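Long-range contact in Serine/threonine-protein acetyltransferase HopZ1a (Pseudomonas syringae pv. syringae, PDB 5KLP), which transfers acetyl groups from acetyl-CoA to serine and threonine residues of target proteins, including host tubulin, with inositol hexakisphosphate as cofactor, and so impairs host immunity: residues A[194-199]-A[258-263]. The protein carries 10 engineered substitutions. Numbering follows the deposited sequence.
With IHP (inositol hexakisphosphate), chain D.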
# COMPACT_ATOMS: atom_id res chain seq x y z
N LEU A 194 2.42 -3.51 -2.12
CA LEU A 194 3.26 -4.63 -1.68
C LEU A 194 3.95 -4.27 -0.37
O LEU A 194 3.95 -5.05 0.58
CB LEU A 194 4.29 -5.00 -2.76
CG LEU A 194 5.32 -6.06 -2.38
CD1 LEU A 194 4.62 -7.35 -1.96
CD2 LEU A 194 6.32 -6.34 -3.52
N ASN A 195 4.53 -3.08 -0.32
CA ASN A 195 5.17 -2.64 0.92
C ASN A 195 4.18 -2.61 2.06
O ASN A 195 4.49 -3.01 3.18
CB ASN A 195 5.81 -1.26 0.75
CG ASN A 195 6.57 -0.82 2.00
OD1 ASN A 195 6.02 -0.16 2.87
ND2 ASN A 195 7.84 -1.23 2.10
N TYR A 196 2.98 -2.13 1.77
CA TYR A 196 1.94 -2.01 2.78
C TYR A 196 1.51 -3.37 3.33
O TYR A 196 1.21 -3.50 4.53
CB TYR A 196 0.73 -1.27 2.19
CG TYR A 196 0.87 0.25 2.26
CD1 TYR A 196 2.10 0.85 2.55
CD2 TYR A 196 -0.23 1.07 2.06
CE1 TYR A 196 2.23 2.23 2.63
CE2 TYR A 196 -0.12 2.45 2.14
CZ TYR A 196 1.10 3.03 2.43
OH TYR A 196 1.19 4.40 2.51
N ALA A 197 1.46 -4.38 2.47
CA ALA A 197 1.13 -5.74 2.90
C ALA A 197 2.16 -6.22 3.91
O ALA A 197 1.80 -6.76 4.96
CB ALA A 197 1.07 -6.70 1.70
N ILE A 198 3.43 -6.04 3.58
CA ILE A 198 4.51 -6.42 4.50
C ILE A 198 4.40 -5.66 5.83
O ILE A 198 4.59 -6.24 6.90
CB ILE A 198 5.90 -6.17 3.88
CG1 ILE A 198 6.06 -6.98 2.58
CG2 ILE A 198 7.01 -6.55 4.89
CD1 ILE A 198 7.32 -6.65 1.80
N LYS A 199 4.13 -4.35 5.75
CA LYS A 199 4.01 -3.55 6.98
C LYS A 199 2.80 -3.96 7.81
O LYS A 199 2.84 -3.93 9.04
CB LYS A 199 3.94 -2.05 6.66
CG LYS A 199 5.18 -1.49 5.97
CD LYS A 199 6.46 -1.89 6.71
CE LYS A 199 7.68 -1.20 6.13
NZ LYS A 199 8.92 -1.68 6.79
N VAL A 258 3.93 4.74 11.69
CA VAL A 258 4.76 5.57 10.82
C VAL A 258 5.35 4.76 9.65
O VAL A 258 5.69 5.31 8.60
CB VAL A 258 5.90 6.25 11.63
CG1 VAL A 258 6.88 5.21 12.18
CG2 VAL A 258 6.61 7.31 10.79
N ASP A 259 5.43 3.44 9.83
CA ASP A 259 5.86 2.50 8.79
C ASP A 259 5.26 2.85 7.44
O ASP A 259 5.92 2.75 6.40
CB ASP A 259 5.41 1.08 9.14
CG ASP A 259 5.99 0.58 10.44
OD1 ASP A 259 5.84 1.29 11.47
OD2 ASP A 259 6.53 -0.54 10.44
N PHE A 260 4.00 3.26 7.46
CA PHE A 260 3.25 3.45 6.21
C PHE A 260 3.59 4.75 5.51
O PHE A 260 3.07 5.04 4.43
CB PHE A 260 1.74 3.33 6.51
CG PHE A 260 1.32 1.92 6.81
CD1 PHE A 260 1.51 1.38 8.08
CD2 PHE A 260 0.81 1.10 5.79
CE1 PHE A 260 1.16 0.06 8.35
CE2 PHE A 260 0.45 -0.22 6.05
CZ PHE A 260 0.63 -0.74 7.34
N TYR A 261 4.51 5.53 6.08
CA TYR A 261 4.89 6.80 5.47
C TYR A 261 6.36 6.85 5.08
O TYR A 261 6.82 7.86 4.55
CB TYR A 261 4.51 7.97 6.39
CG TYR A 261 3.03 8.24 6.32
CD1 TYR A 261 2.50 9.01 5.29
CD2 TYR A 261 2.14 7.64 7.22
CE1 TYR A 261 1.14 9.23 5.18
CE2 TYR A 261 0.77 7.85 7.12
CZ TYR A 261 0.28 8.65 6.10
OH TYR A 261 -1.07 8.86 5.98
N LYS A 262 7.08 5.77 5.32
CA LYS A 262 8.51 5.72 5.01
C LYS A 262 8.84 5.96 3.52
O LYS A 262 9.92 6.47 3.20
CB LYS A 262 9.09 4.36 5.45
CG LYS A 262 9.22 4.19 6.94
CD LYS A 262 9.93 2.89 7.29
CE LYS A 262 11.44 2.96 6.99
NZ LYS A 262 12.17 1.74 7.47
N HIS A 263 7.94 5.57 2.62
CA HIS A 263 8.19 5.74 1.18
C HIS A 263 7.40 6.89 0.58
O HIS A 263 7.28 6.99 -0.65
CB HIS A 263 7.87 4.43 0.45
CG HIS A 263 8.70 3.29 0.93
ND1 HIS A 263 10.07 3.25 0.76
CD2 HIS A 263 8.38 2.19 1.65
CE1 HIS A 263 10.55 2.16 1.32
NE2 HIS A 263 9.55 1.49 1.86
C1 IHP D . 14.26 -4.64 5.32
C2 IHP D . 13.20 -3.62 4.72
C3 IHP D . 13.56 -2.13 4.34
C4 IHP D . 15.06 -1.72 4.71
C5 IHP D . 15.79 -2.53 5.76
C6 IHP D . 15.70 -3.97 5.27
O11 IHP D . 13.92 -5.10 6.50
P1 IHP D . 13.66 -6.69 7.04
O21 IHP D . 12.48 -6.71 8.00
O31 IHP D . 14.90 -7.19 7.78
O41 IHP D . 13.37 -7.69 5.94
O12 IHP D . 11.98 -3.66 5.37
P2 IHP D . 10.66 -4.19 4.48
O22 IHP D . 10.90 -5.62 3.97
O32 IHP D . 9.33 -4.16 5.25
O42 IHP D . 10.54 -3.31 3.21
O13 IHP D . 12.71 -1.40 4.95
P3 IHP D . 11.51 -0.31 4.50
O23 IHP D . 10.37 -0.80 3.62
O33 IHP D . 11.00 -0.14 5.93
O43 IHP D . 12.04 1.01 3.94
O14 IHP D . 15.15 -0.41 5.01
P4 IHP D . 15.64 0.71 3.95
O24 IHP D . 14.51 1.09 2.98
O34 IHP D . 16.17 1.98 4.65
O44 IHP D . 16.80 0.17 3.09
O15 IHP D . 15.46 -2.30 7.04
P5 IHP D . 16.52 -1.58 8.17
O25 IHP D . 17.73 -0.96 7.45
O35 IHP D . 15.81 -0.44 8.95
O45 IHP D . 17.06 -2.58 9.19
O16 IHP D . 16.59 -4.74 5.90
P6 IHP D . 17.39 -5.99 5.22
O26 IHP D . 17.72 -5.68 3.76
O36 IHP D . 18.70 -6.30 5.97
O46 IHP D . 16.54 -7.27 5.26
O HOH W 1 5.38 2.40 3.63
O HOH W 2 8.74 -1.50 9.59
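Y196 and F260 meet edge to face where helix 189-202, which carries the catalytic C189 at its start in this clan CA cysteine-protease-like YopJ acetyltransferase, lies against the 3-10 turn 258-261. The ring centroids are 4.8 Å apart and the planes 65° from each other, with F260 CD2 over the centre of the tyrosine face. The Y196 hydroxyl reaches past this edge and donates to F260 O (OH to O 2.8 Å), in the carbonyl plane with a C=O...donor angle of 147°; T180 OG1 is a second partner of the same hydroxyl. F260 thus meets Y196 twice, its ring edge against the tyrosine face and its carbonyl with the hydroxyl. K199 CB covers a face of the F260 ring in a CH-pi contact, 4.0 Å from the centroid and offset toward the rim.

Beyond CB the lysine bends at chi2 and then runs extended, which carries NZ to two phosphates of inositol hexakisphosphate. K199 NZ donates to ligand O33 (2.7 Å) and O32 (2.9 Å), and K262 NZ, from the other segment, also donates to O33 (2.7 Å). The shared phosphate probably offsets the like charges of the two lysines. D259 OD2 lies beyond salt-bridge range of K199 NZ, and a water connects them; another water donates to both N195 OD1 and D259 O.

In N195, CG anti to the backbone N (chi1 -176°) carries the amide out to H263, where amide and imidazole planes stand almost perpendicular. N195 ND2 and H263 NE2 come within 3.2 Å but at an angle too poor for a hydrogen bond; each donates instead to ligand O23. H263 ND1 is hydrogen-bonded to S324 OG, consistent with a fixed ring rotation; ligand O23 then lies at the imidazole edge, 3.0 Å from H263 NE2.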